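Local coordinates for inosine-uridine preferring nucleoside hydrolase family protein (Bacillus anthracis, PDB 2C40) that belongs to the inosine-uridine preferring nucleoside hydrolase family and holds a calcium ion and alpha-D-ribofuranose in one pocket, at residues G10-L15 / F82-L87; S17-L22 / D222-C227; K50-F55 / I60-S65; H107-T112 / L122-P127; T250-G255 / D297-Y302. One frame throughout, in Å; residues are numbered along the deposited sequence.

All five contacts are buried and apolar across their segments, so they differ in geometry more than in chemistry. Interactions 1 and 2 share helix 12-21: aliphatic groups meet in the first, a T-shaped phenylalanine pair in the second, and both lie beside the second subunit. Interactions 3 and 4 each pack a helix on a strand of the central mixed sheet, whereas interaction 5 brings two helices together at nearly a right angle. Calcium joins interaction 1 to interaction 4 through D14 and T125. Several contacts also abut directly: D85 of interaction 1 forms a salt bridge with K50 of interaction 3, and L123 of interaction 4 packs on T250 and V254 of interaction 5.

Interaction 1: residues G10-L15 / F82-L87; sequences GGVDDL and FYVDAL. With CA (calcium ion), chain C.
V12 and L15, one helical turn apart, both close on V84. Before them, G10 lies in the loop that follows strand 2-8, and G11 takes the N-cap position of helix 12-21; its O accepts the first-turn bond from L15 N. G11 N also makes a weak, bent hydrogen bond to D14 OD2 (3.0 Å, N-H...O angle 128°), which ties the loop to the metal-binding carboxylate. V12 holds CG1 anti to the backbone N (chi1 161°), which leaves CG2 to meet V84 CG2 at 4.1 Å. D13 and D14 line the alpha-D-ribofuranose pocket. D14 takes no part in the packing and grips the calcium ion with both carboxylate oxygens, OD2 at 2.4 Å and the longer OD1 at 2.8 Å, while water 1 stands 2.5 Å from the metal. L15 then returns to V84: its CD2 lies 3.7 Å from V84 CB and 3.8 Å from V84 CG1, leucine and valine running alongside one another and pointing opposite ways. D9, T125 and D247 complete the protein ligands of the calcium. Around the valine-leucine patch, L15 also touches I51 of helix 41-55 and H8 of strand 2-8, while V12 leans on C227 of helix 219-229.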
# COMPACT_ATOMS: atom_id res chain seq x y z
N GLY A 10 -12.81 -6.40 6.01
CA GLY A 10 -11.44 -6.56 5.51
C GLY A 10 -10.71 -5.33 5.03
O GLY A 10 -9.74 -5.47 4.32
N GLY A 11 -11.17 -4.12 5.39
CA GLY A 11 -10.32 -2.91 5.29
C GLY A 11 -9.13 -3.06 6.24
O GLY A 11 -9.05 -4.00 7.04
N VAL A 12 -8.19 -2.14 6.16
CA VAL A 12 -7.02 -2.13 7.06
C VAL A 12 -7.45 -2.12 8.52
O VAL A 12 -6.86 -2.84 9.34
CB VAL A 12 -6.09 -0.96 6.74
CG1 VAL A 12 -5.14 -0.64 7.91
CG2 VAL A 12 -5.30 -1.30 5.52
N ASP A 13 -8.45 -1.33 8.87
CA ASP A 13 -8.80 -1.21 10.30
C ASP A 13 -9.65 -2.39 10.82
O ASP A 13 -9.66 -2.65 12.02
CB ASP A 13 -9.37 0.19 10.67
CG ASP A 13 -10.67 0.51 10.01
OD1 ASP A 13 -11.20 -0.39 9.31
OD2 ASP A 13 -11.17 1.67 10.19
N ASP A 14 -10.32 -3.11 9.91
CA ASP A 14 -10.96 -4.39 10.23
C ASP A 14 -9.93 -5.43 10.61
O ASP A 14 -10.09 -6.18 11.56
CB ASP A 14 -11.74 -4.94 9.02
CG ASP A 14 -12.93 -4.08 8.64
OD1 ASP A 14 -14.02 -4.25 9.24
OD2 ASP A 14 -12.79 -3.21 7.75
N LEU A 15 -8.87 -5.49 9.83
CA LEU A 15 -7.83 -6.49 10.03
C LEU A 15 -6.96 -6.16 11.24
O LEU A 15 -6.51 -7.05 11.98
CB LEU A 15 -6.95 -6.59 8.78
CG LEU A 15 -7.13 -7.60 7.66
CD1 LEU A 15 -8.44 -8.44 7.56
CD2 LEU A 15 -6.77 -6.93 6.30
N PHE A 82 -5.32 -7.06 -0.13
CA PHE A 82 -4.25 -7.66 -0.93
C PHE A 82 -2.90 -7.34 -0.35
O PHE A 82 -2.04 -8.20 -0.24
CB PHE A 82 -4.31 -7.24 -2.40
CG PHE A 82 -5.45 -7.87 -3.17
CD1 PHE A 82 -6.61 -7.15 -3.47
CD2 PHE A 82 -5.39 -9.21 -3.56
CE1 PHE A 82 -7.66 -7.73 -4.17
CE2 PHE A 82 -6.43 -9.81 -4.28
CZ PHE A 82 -7.57 -9.07 -4.58
N TYR A 83 -2.75 -6.11 0.11
CA TYR A 83 -1.51 -5.63 0.63
C TYR A 83 -1.26 -6.20 1.99
O TYR A 83 -0.17 -6.69 2.22
CB TYR A 83 -1.45 -4.09 0.62
CG TYR A 83 -2.01 -3.49 -0.68
CD1 TYR A 83 -2.79 -2.33 -0.66
CD2 TYR A 83 -1.82 -4.13 -1.90
CE1 TYR A 83 -3.31 -1.80 -1.84
CE2 TYR A 83 -2.35 -3.62 -3.10
CZ TYR A 83 -3.09 -2.46 -3.05
OH TYR A 83 -3.59 -1.94 -4.22
N VAL A 84 -2.25 -6.18 2.88
CA VAL A 84 -2.03 -6.73 4.21
C VAL A 84 -1.69 -8.23 4.13
O VAL A 84 -0.74 -8.68 4.79
CB VAL A 84 -3.23 -6.50 5.15
CG1 VAL A 84 -2.99 -7.18 6.49
CG2 VAL A 84 -3.46 -5.00 5.34
N ASP A 85 -2.40 -8.97 3.28
CA ASP A 85 -2.18 -10.43 3.03
C ASP A 85 -0.79 -10.75 2.51
O ASP A 85 -0.23 -11.85 2.76
CB ASP A 85 -3.20 -10.90 2.00
CG ASP A 85 -3.19 -12.38 1.79
OD1 ASP A 85 -3.08 -13.09 2.82
OD2 ASP A 85 -3.26 -12.80 0.62
N ALA A 86 -0.23 -9.80 1.76
CA ALA A 86 1.11 -9.97 1.22
C ALA A 86 2.23 -9.54 2.15
O ALA A 86 3.36 -9.68 1.78
CB ALA A 86 1.26 -9.28 -0.12
N LEU A 87 1.94 -9.07 3.36
CA LEU A 87 2.99 -8.63 4.28
C LEU A 87 3.82 -9.84 4.85
O LEU A 87 3.25 -10.87 5.24
CB LEU A 87 2.38 -7.80 5.42
CG LEU A 87 1.83 -6.39 5.18
CD1 LEU A 87 1.27 -5.88 6.47
CD2 LEU A 87 2.86 -5.43 4.62
CA CA C . -14.81 -1.90 7.88
O HOH W 1 -16.39 -1.06 6.18

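Interaction 2: residues S17-L22 / D222-C227; sequences SLFLLL and DFLGQC
F223 presents its edge to the face of F19 in a T-shaped pair that packs helix 12-21 against helix 219-229 within this alpha/beta fold. The ring centroids are 5.2 Å apart and the planes meet at 67°. F223 CD1 stands 3.9 Å above the F19 plane, over the ring centre, and F223 CE1 reaches F19 CB at 3.9 Å. One face of F223 carries C227 SG from the next turn of its own helix, offset toward the rim. With CG anti to the backbone N in both residues (chi1 159° for F19, 177° for F223), each ring is thrown out from its helix into the interface. L224 adds a looser contact, its CG 4.5 Å from F19 CE2. F55 of helix 41-55 joins both rings, edge-to-face with F19, which makes a three-phenylalanine cluster. Elsewhere on helix 219-229, Q226 packs on Q226 of the second subunit. On the same helix Q226 NE2 donates to D222 OD1 (3.1 Å), coming from above the carboxylate plane while the acceptor lies near the amide plane.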
# COMPACT_ATOMS: atom_id res chain seq x y z
N SER A 17 -8.21 -4.65 13.72
CA SER A 17 -9.14 -4.88 14.82
C SER A 17 -9.08 -6.35 15.20
O SER A 17 -9.02 -6.67 16.36
CB SER A 17 -10.59 -4.53 14.41
OG SER A 17 -10.85 -3.14 14.31
N LEU A 18 -9.10 -7.25 14.20
CA LEU A 18 -8.93 -8.66 14.46
C LEU A 18 -7.67 -8.93 15.28
O LEU A 18 -7.71 -9.60 16.32
CB LEU A 18 -8.88 -9.43 13.15
CG LEU A 18 -8.66 -10.93 13.28
CD1 LEU A 18 -9.80 -11.59 13.99
CD2 LEU A 18 -8.44 -11.55 11.92
N PHE A 19 -6.55 -8.39 14.82
CA PHE A 19 -5.28 -8.57 15.53
C PHE A 19 -5.36 -8.07 16.97
O PHE A 19 -4.89 -8.75 17.88
CB PHE A 19 -4.12 -7.94 14.74
CG PHE A 19 -2.94 -7.65 15.55
CD1 PHE A 19 -2.09 -8.66 15.95
CD2 PHE A 19 -2.65 -6.32 15.94
CE1 PHE A 19 -0.95 -8.37 16.71
CE2 PHE A 19 -1.53 -6.04 16.69
CZ PHE A 19 -0.68 -7.07 17.09
N LEU A 20 -5.98 -6.92 17.21
CA LEU A 20 -6.07 -6.41 18.58
C LEU A 20 -7.09 -7.18 19.44
O LEU A 20 -6.82 -7.41 20.60
CB LEU A 20 -6.41 -4.94 18.58
CG LEU A 20 -5.42 -4.01 17.88
CD1 LEU A 20 -6.07 -2.71 17.68
CD2 LEU A 20 -4.17 -3.84 18.69
N LEU A 21 -8.24 -7.59 18.89
CA LEU A 21 -9.21 -8.38 19.66
C LEU A 21 -8.53 -9.60 20.27
O LEU A 21 -8.80 -10.04 21.41
CB LEU A 21 -10.39 -8.88 18.77
CG LEU A 21 -11.38 -7.80 18.29
CD1 LEU A 21 -12.03 -8.20 17.01
CD2 LEU A 21 -12.44 -7.44 19.40
N LEU A 22 -7.62 -10.14 19.48
CA LEU A 22 -6.94 -11.36 19.81
C LEU A 22 -5.95 -11.22 21.01
O LEU A 22 -5.56 -12.20 21.62
CB LEU A 22 -6.24 -11.90 18.54
CG LEU A 22 -7.13 -12.48 17.43
CD1 LEU A 22 -6.33 -12.69 16.18
CD2 LEU A 22 -7.78 -13.81 17.88
N ASP A 222 5.22 -2.98 15.02
CA ASP A 222 5.75 -2.99 13.65
C ASP A 222 4.62 -3.44 12.70
O ASP A 222 4.38 -2.80 11.68
CB ASP A 222 6.93 -3.94 13.59
CG ASP A 222 7.66 -3.93 12.25
OD1 ASP A 222 7.60 -2.94 11.47
OD2 ASP A 222 8.35 -4.95 12.01
N PHE A 223 3.86 -4.47 13.10
CA PHE A 223 2.71 -4.93 12.28
C PHE A 223 1.62 -3.86 12.11
O PHE A 223 1.16 -3.62 10.98
CB PHE A 223 2.08 -6.19 12.85
CG PHE A 223 0.85 -6.67 12.08
CD1 PHE A 223 -0.41 -6.58 12.63
CD2 PHE A 223 0.98 -7.20 10.80
CE1 PHE A 223 -1.53 -7.02 11.93
CE2 PHE A 223 -0.15 -7.65 10.09
CZ PHE A 223 -1.38 -7.56 10.65
N LEU A 224 1.22 -3.22 13.22
CA LEU A 224 0.31 -2.07 13.18
C LEU A 224 0.80 -0.99 12.23
O LEU A 224 0.04 -0.49 11.43
CB LEU A 224 0.17 -1.38 14.55
CG LEU A 224 -0.91 -1.75 15.52
CD1 LEU A 224 -0.61 -0.99 16.86
CD2 LEU A 224 -2.30 -1.37 14.93
N GLY A 225 2.07 -0.61 12.35
CA GLY A 225 2.64 0.38 11.44
C GLY A 225 2.64 0.01 9.96
O GLY A 225 2.40 0.86 9.12
N GLN A 226 2.93 -1.24 9.63
CA GLN A 226 2.86 -1.72 8.24
C GLN A 226 1.44 -1.60 7.72
O GLN A 226 1.20 -1.05 6.64
CB GLN A 226 3.35 -3.15 8.15
CG GLN A 226 4.87 -3.19 8.31
CD GLN A 226 5.43 -4.57 8.43
OE1 GLN A 226 5.22 -5.40 7.58
NE2 GLN A 226 6.21 -4.80 9.47
N CYS A 227 0.48 -2.06 8.52
CA CYS A 227 -0.90 -1.91 8.17
C CYS A 227 -1.28 -0.44 7.83
O CYS A 227 -1.85 -0.19 6.78
CB CYS A 227 -1.77 -2.49 9.25
SG CYS A 227 -1.74 -4.31 9.21

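Interaction 3: residues K50-F55 / I60-S65; sequences KIIDRF and IEVAAS
I52 meets I60 and V62 in the second half of a beta-alpha-beta unit (strand 27-34, helix 41-55, strand 62-64), where the helix packs back on the strand it leads into. The contact across the segments is apolar. I52 CD1 pushes against V62 CG2 at 3.4 Å, closer than two methyls normally come, and touches I60 CD1 at 3.8 Å. The two isoleucines lie roughly perpendicular, a second touch running from I52 CG2 to I60 CG1 (3.8 Å). I60 CG1 sits between its own N and carbonyl carbon (chi1 55°), a conformation that brings CG1 against I52 CG2. Backbone bonding fixes the strand: A63 pairs with V32 and V34 of strand 27-34. Polar groups work on other sides of the helix. D53 takes hydrogen bonds from the backbone N of V97 and T98 with its two carboxylate oxygens. R54 is deposited in two conformers; in the one given it forms a salt bridge with E92, and its CG lies 3.5 Å above the plane of the F55 ring.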
# COMPACT_ATOMS: atom_id res chain seq x y z
N LYS A 50 -4.28 -15.86 8.53
CA LYS A 50 -2.85 -15.68 8.86
C LYS A 50 -2.67 -14.84 10.15
O LYS A 50 -1.71 -15.01 10.90
CB LYS A 50 -2.10 -15.00 7.71
CG LYS A 50 -2.15 -15.74 6.36
CD LYS A 50 -1.30 -15.06 5.32
CE LYS A 50 -1.59 -15.62 3.95
NZ LYS A 50 -0.83 -14.88 2.93
N ILE A 51 -3.59 -13.93 10.39
CA ILE A 51 -3.52 -13.10 11.60
C ILE A 51 -3.82 -13.96 12.82
O ILE A 51 -3.15 -13.85 13.84
CB ILE A 51 -4.44 -11.87 11.51
CG1 ILE A 51 -3.86 -10.89 10.51
CG2 ILE A 51 -4.56 -11.18 12.88
CD1 ILE A 51 -4.81 -9.75 10.06
N ILE A 52 -4.82 -14.83 12.68
CA ILE A 52 -5.20 -15.73 13.76
C ILE A 52 -4.06 -16.72 13.98
O ILE A 52 -3.65 -16.93 15.11
CB ILE A 52 -6.51 -16.45 13.43
CG1 ILE A 52 -7.66 -15.45 13.34
CG2 ILE A 52 -6.86 -17.50 14.49
CD1 ILE A 52 -8.89 -16.04 12.65
N ASP A 53 -3.49 -17.28 12.91
CA ASP A 53 -2.32 -18.14 13.05
C ASP A 53 -1.18 -17.49 13.82
O ASP A 53 -0.67 -18.06 14.79
CB ASP A 53 -1.73 -18.55 11.68
CG ASP A 53 -2.55 -19.59 10.97
OD1 ASP A 53 -3.65 -19.92 11.42
OD2 ASP A 53 -2.11 -20.07 9.92
N ARG A 54 -0.75 -16.32 13.37
CA ARG A 54 0.45 -15.70 13.94
C ARG A 54 0.19 -15.12 15.33
O ARG A 54 1.03 -15.27 16.24
CB ARG A 54 0.99 -14.62 13.03
CG ARG A 54 2.27 -13.98 13.53
CD ARG A 54 3.48 -14.32 12.67
NE ARG A 54 4.74 -13.98 13.34
CZ ARG A 54 5.91 -13.77 12.72
NH1 ARG A 54 5.99 -13.83 11.39
NH2 ARG A 54 6.99 -13.47 13.44
N PHE A 55 -0.96 -14.49 15.50
CA PHE A 55 -1.21 -13.66 16.67
C PHE A 55 -2.38 -14.12 17.54
O PHE A 55 -2.67 -13.50 18.55
CB PHE A 55 -1.46 -12.22 16.21
CG PHE A 55 -0.31 -11.60 15.48
CD1 PHE A 55 -0.50 -11.02 14.22
CD2 PHE A 55 0.96 -11.53 16.06
CE1 PHE A 55 0.55 -10.42 13.55
CE2 PHE A 55 2.01 -10.91 15.38
CZ PHE A 55 1.80 -10.37 14.13
N ILE A 60 -9.79 -21.25 16.10
CA ILE A 60 -11.09 -20.81 15.56
C ILE A 60 -11.10 -20.90 14.03
O ILE A 60 -10.08 -21.16 13.42
CB ILE A 60 -11.47 -19.35 15.99
CG1 ILE A 60 -10.39 -18.35 15.62
CG2 ILE A 60 -11.73 -19.27 17.49
CD1 ILE A 60 -10.84 -16.93 15.79
N GLU A 61 -12.27 -20.69 13.44
CA GLU A 61 -12.43 -20.70 11.99
C GLU A 61 -12.97 -19.38 11.48
O GLU A 61 -13.63 -18.66 12.20
CB GLU A 61 -13.29 -21.89 11.58
CG GLU A 61 -12.73 -23.21 12.18
CD GLU A 61 -13.43 -24.46 11.70
OE1 GLU A 61 -14.52 -24.35 11.06
OE2 GLU A 61 -12.89 -25.56 12.01
N VAL A 62 -12.67 -19.09 10.22
CA VAL A 62 -13.12 -17.88 9.54
C VAL A 62 -14.12 -18.30 8.46
O VAL A 62 -13.77 -19.09 7.58
CB VAL A 62 -11.93 -17.07 8.94
CG1 VAL A 62 -12.38 -15.76 8.36
CG2 VAL A 62 -10.88 -16.80 10.00
N ALA A 63 -15.35 -17.76 8.53
CA ALA A 63 -16.35 -18.03 7.53
C ALA A 63 -16.41 -16.95 6.48
O ALA A 63 -16.26 -15.76 6.77
CB ALA A 63 -17.70 -18.18 8.19
N ALA A 64 -16.67 -17.37 5.25
CA ALA A 64 -16.87 -16.48 4.13
C ALA A 64 -18.35 -16.18 3.92
O ALA A 64 -19.16 -17.11 3.80
CB ALA A 64 -16.26 -17.15 2.85
N SER A 65 -18.68 -14.89 3.83
CA SER A 65 -20.03 -14.46 3.47
C SER A 65 -20.36 -14.74 2.01
O SER A 65 -19.46 -14.81 1.18
CB SER A 65 -20.19 -12.96 3.71
OG SER A 65 -21.47 -12.53 3.33

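Interaction 4: residues H107-T112 / L122-P127; sequences HHLIET and LLFTGP. With CA (calcium ion), chain C.
L109 splits its two methyls between L122 and F124, alternate residues of strand 120-124. CD1 touches L122 CD2 at 3.7 Å, one leucine set nearly square across the other. CD2 meets F124 CZ at 3.8 Å, arriving at the ring edge near its plane. The fork faces the sheet because L109 CG stands anti to the backbone N (chi1 167°). In the next shell, L131 of helix 129-137 touches both L122 and F124, and A134 packs on L109. Within helix 105-115, T112 OG1 donates to H108 O (2.7 Å), and T112 N reaches the same oxygen from the opposite face of its plane (2.9 Å). H108 ND1 gives this helix a polar link to the sheet, a hydrogen bond with Y5 OH. On the strand, backbone bonds join L122 to R147 and V149 and L123 to Y5 and N7, placing it between two parallel neighbours. Just past the strand, T125 touches the ribofuranose and turns its carbonyl O to the calcium ion at 2.5 Å; the same oxygen accepts from N173 ND2. L109 thus meets L122 and F124 through apolar contacts, which set no direction, while directional polar bonds keep the strand in place and metal coordination begins one residue beyond F124.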
# COMPACT_ATOMS: atom_id res chain seq x y z
N HIS A 107 -25.11 -18.29 8.12
CA HIS A 107 -25.36 -19.59 8.71
C HIS A 107 -24.38 -19.93 9.82
O HIS A 107 -24.77 -20.44 10.86
CB HIS A 107 -25.31 -20.67 7.63
CG HIS A 107 -26.53 -20.71 6.76
ND1 HIS A 107 -26.64 -21.56 5.69
CD2 HIS A 107 -27.68 -20.00 6.79
CE1 HIS A 107 -27.82 -21.41 5.13
NE2 HIS A 107 -28.47 -20.46 5.77
N HIS A 108 -23.13 -19.62 9.58
CA HIS A 108 -22.09 -19.76 10.60
C HIS A 108 -22.45 -18.98 11.87
O HIS A 108 -22.30 -19.46 12.99
CB HIS A 108 -20.77 -19.28 10.00
CG HIS A 108 -19.60 -19.40 10.91
ND1 HIS A 108 -18.90 -18.30 11.39
CD2 HIS A 108 -18.99 -20.49 11.42
CE1 HIS A 108 -17.91 -18.72 12.15
NE2 HIS A 108 -17.95 -20.04 12.21
N LEU A 109 -22.91 -17.76 11.68
CA LEU A 109 -23.28 -16.90 12.78
C LEU A 109 -24.41 -17.55 13.62
O LEU A 109 -24.32 -17.63 14.84
CB LEU A 109 -23.68 -15.53 12.23
CG LEU A 109 -24.40 -14.47 13.07
CD1 LEU A 109 -23.74 -14.26 14.36
CD2 LEU A 109 -24.35 -13.20 12.25
N ILE A 110 -25.44 -18.04 12.93
CA ILE A 110 -26.58 -18.71 13.59
C ILE A 110 -26.11 -19.88 14.43
O ILE A 110 -26.46 -20.00 15.61
CB ILE A 110 -27.67 -19.17 12.54
CG1 ILE A 110 -28.36 -17.96 11.90
CG2 ILE A 110 -28.73 -20.09 13.14
CD1 ILE A 110 -29.21 -18.27 10.66
N GLU A 111 -25.32 -20.76 13.81
CA GLU A 111 -24.90 -22.02 14.45
C GLU A 111 -23.96 -21.74 15.63
O GLU A 111 -24.08 -22.39 16.66
CB GLU A 111 -24.23 -22.97 13.46
CG GLU A 111 -25.18 -23.75 12.56
N THR A 112 -23.06 -20.76 15.48
CA THR A 112 -22.19 -20.36 16.57
C THR A 112 -23.02 -19.82 17.74
O THR A 112 -22.87 -20.23 18.86
CB THR A 112 -21.20 -19.24 16.18
OG1 THR A 112 -20.50 -19.61 15.01
CG2 THR A 112 -20.21 -18.98 17.31
N LEU A 122 -22.14 -9.30 19.49
CA LEU A 122 -21.87 -9.17 18.06
C LEU A 122 -21.15 -7.88 17.77
O LEU A 122 -21.56 -6.81 18.23
CB LEU A 122 -23.17 -9.16 17.26
CG LEU A 122 -24.09 -10.34 17.39
CD1 LEU A 122 -25.29 -10.05 16.48
CD2 LEU A 122 -23.39 -11.62 16.99
N LEU A 123 -20.04 -8.00 17.07
CA LEU A 123 -19.22 -6.90 16.70
C LEU A 123 -19.16 -6.90 15.17
O LEU A 123 -18.61 -7.84 14.57
CB LEU A 123 -17.82 -7.14 17.26
CG LEU A 123 -16.84 -5.99 17.44
CD1 LEU A 123 -15.45 -6.49 17.23
CD2 LEU A 123 -17.12 -4.77 16.62
N PHE A 124 -19.75 -5.88 14.54
CA PHE A 124 -19.76 -5.74 13.10
C PHE A 124 -19.06 -4.42 12.74
O PHE A 124 -19.49 -3.30 13.14
CB PHE A 124 -21.17 -5.76 12.55
CG PHE A 124 -21.77 -7.15 12.41
CD1 PHE A 124 -21.85 -8.00 13.49
CD2 PHE A 124 -22.22 -7.62 11.20
CE1 PHE A 124 -22.39 -9.30 13.38
CE2 PHE A 124 -22.78 -8.90 11.08
CZ PHE A 124 -22.83 -9.74 12.20
N THR A 125 -17.98 -4.56 11.94
CA THR A 125 -17.23 -3.46 11.47
C THR A 125 -17.32 -3.22 9.95
O THR A 125 -16.72 -2.27 9.47
CB THR A 125 -15.76 -3.49 11.97
OG1 THR A 125 -15.05 -4.64 11.48
CG2 THR A 125 -15.72 -3.45 13.46
N GLY A 126 -18.11 -4.02 9.25
CA GLY A 126 -18.58 -3.75 7.91
C GLY A 126 -20.11 -3.57 7.93
O GLY A 126 -20.71 -3.36 8.98
N PRO A 127 -20.76 -3.64 6.74
CA PRO A 127 -22.22 -3.65 6.59
C PRO A 127 -22.93 -4.73 7.42
O PRO A 127 -22.28 -5.67 7.86
CB PRO A 127 -22.36 -3.98 5.11
CG PRO A 127 -21.16 -3.41 4.48
CD PRO A 127 -20.09 -3.75 5.45
CA CA C . -14.81 -1.90 7.88
O HOH W 1 -16.39 -1.06 6.18

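Interaction 5: residues T250-G255 / D297-Y302; sequences TAAFVG and DRFFDY
The contact of A252 and G255 with F299 and Y302 is a buried helix-to-helix packing, in which a small-residue surface of helix 246-255 receives two aromatic rings from the C-terminal helix 296-308. The short axes approach to 11.2 Å at an angle of 92°, a wide spacing that large rings on one side bridge. A252 CB is the meeting point: F299 CE2 and Y302 CE1 each come to 3.8 Å of it. Both rings turn an edge to this methyl, which lies near the plane of each, so neither stacks its face on it. The phenyl and phenol reach that far because both side chains run straight out from their helix, CG opposite the backbone N (chi1 174° and 177°).

In the alpha/beta fold helix 246-255 lies against the mixed sheet: T250, A251 and V254 rest on L123 of strand 120-124, and T250 and F253 on V149 of strand 145-151. A252 and G255 lie on another side of that helix, where 296-308 comes across. G255 has no side chain, and this lets the phenol oxygen come close to the backbone, with Y302 OH 3.6 Å from G255 CA. The carbonyl O of G255 itself is bound by N26 ND2. Behind the interface, F299 CD1 lies 3.8 Å above the plane of the F300 ring.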
# COMPACT_ATOMS: atom_id res chain seq x y z
N THR A 250 -14.45 0.81 17.54
CA THR A 250 -15.60 -0.08 17.73
C THR A 250 -15.19 -1.33 18.50
O THR A 250 -15.86 -1.70 19.47
CB THR A 250 -16.23 -0.48 16.38
OG1 THR A 250 -16.55 0.71 15.62
CG2 THR A 250 -17.49 -1.29 16.57
N ALA A 251 -14.09 -1.95 18.06
CA ALA A 251 -13.54 -3.16 18.68
C ALA A 251 -12.99 -2.89 20.08
O ALA A 251 -13.14 -3.73 20.97
CB ALA A 251 -12.45 -3.73 17.80
N ALA A 252 -12.39 -1.71 20.29
CA ALA A 252 -11.85 -1.33 21.58
C ALA A 252 -12.97 -1.04 22.61
O ALA A 252 -12.80 -1.28 23.80
CB ALA A 252 -10.97 -0.14 21.44
N PHE A 253 -14.09 -0.53 22.13
CA PHE A 253 -15.26 -0.26 22.95
C PHE A 253 -15.86 -1.59 23.50
O PHE A 253 -16.39 -1.63 24.60
CB PHE A 253 -16.35 0.48 22.16
CG PHE A 253 -17.55 0.85 22.96
CD1 PHE A 253 -17.50 1.87 23.87
CD2 PHE A 253 -18.75 0.15 22.83
CE1 PHE A 253 -18.64 2.20 24.63
CE2 PHE A 253 -19.85 0.47 23.60
CZ PHE A 253 -19.79 1.51 24.47
N VAL A 254 -15.80 -2.64 22.69
CA VAL A 254 -16.19 -3.97 23.14
C VAL A 254 -15.24 -4.45 24.27
O VAL A 254 -15.69 -4.97 25.28
CB VAL A 254 -16.20 -4.98 21.95
CG1 VAL A 254 -16.38 -6.41 22.46
CG2 VAL A 254 -17.29 -4.61 20.95
N GLY A 255 -13.94 -4.26 24.08
CA GLY A 255 -12.96 -4.65 25.08
C GLY A 255 -12.91 -3.74 26.30
O GLY A 255 -12.56 -4.20 27.38
N ASP A 297 -6.07 9.70 25.10
CA ASP A 297 -4.88 9.09 25.68
C ASP A 297 -5.12 7.63 26.06
O ASP A 297 -4.30 6.78 25.79
CB ASP A 297 -4.36 9.90 26.90
CG ASP A 297 -3.79 11.26 26.51
OD1 ASP A 297 -3.62 11.51 25.32
OD2 ASP A 297 -3.49 12.12 27.38
N ARG A 298 -6.24 7.34 26.69
CA ARG A 298 -6.54 5.96 27.05
C ARG A 298 -6.75 5.08 25.84
O ARG A 298 -6.30 3.95 25.81
CB ARG A 298 -7.76 5.90 27.93
CG ARG A 298 -7.48 6.53 29.29
CD ARG A 298 -7.92 5.61 30.40
NE ARG A 298 -9.31 5.80 30.73
CZ ARG A 298 -10.18 4.84 31.07
NH1 ARG A 298 -9.87 3.55 31.07
NH2 ARG A 298 -11.41 5.21 31.40
N PHE A 299 -7.42 5.61 24.83
CA PHE A 299 -7.68 4.83 23.59
C PHE A 299 -6.35 4.42 22.96
O PHE A 299 -6.08 3.24 22.74
CB PHE A 299 -8.54 5.63 22.61
CG PHE A 299 -8.71 4.96 21.30
CD1 PHE A 299 -8.20 5.54 20.12
CD2 PHE A 299 -9.33 3.71 21.23
CE1 PHE A 299 -8.37 4.92 18.91
CE2 PHE A 299 -9.47 3.06 20.01
CZ PHE A 299 -9.00 3.64 18.85
N PHE A 300 -5.52 5.39 22.68
CA PHE A 300 -4.24 5.10 22.05
C PHE A 300 -3.29 4.33 22.94
O PHE A 300 -2.56 3.50 22.43
CB PHE A 300 -3.59 6.39 21.51
CG PHE A 300 -4.28 6.92 20.31
CD1 PHE A 300 -5.03 8.10 20.37
CD2 PHE A 300 -4.24 6.21 19.14
CE1 PHE A 300 -5.70 8.57 19.23
CE2 PHE A 300 -4.90 6.67 18.01
CZ PHE A 300 -5.63 7.84 18.05
N ASP A 301 -3.30 4.57 24.25
CA ASP A 301 -2.49 3.74 25.16
C ASP A 301 -2.97 2.28 25.17
O ASP A 301 -2.20 1.34 25.23
CB ASP A 301 -2.54 4.30 26.58
CG ASP A 301 -1.69 3.51 27.52
OD1 ASP A 301 -0.44 3.58 27.41
OD2 ASP A 301 -2.26 2.83 28.41
N TYR A 302 -4.27 2.10 25.09
CA TYR A 302 -4.87 0.77 25.14
C TYR A 302 -4.42 -0.08 23.94
O TYR A 302 -3.96 -1.21 24.09
CB TYR A 302 -6.38 0.94 25.18
CG TYR A 302 -7.18 -0.32 25.17
CD1 TYR A 302 -8.24 -0.47 24.29
CD2 TYR A 302 -6.89 -1.35 26.05
CE1 TYR A 302 -9.01 -1.61 24.31
CE2 TYR A 302 -7.65 -2.50 26.08
CZ TYR A 302 -8.70 -2.63 25.19
OH TYR A 302 -9.46 -3.79 25.19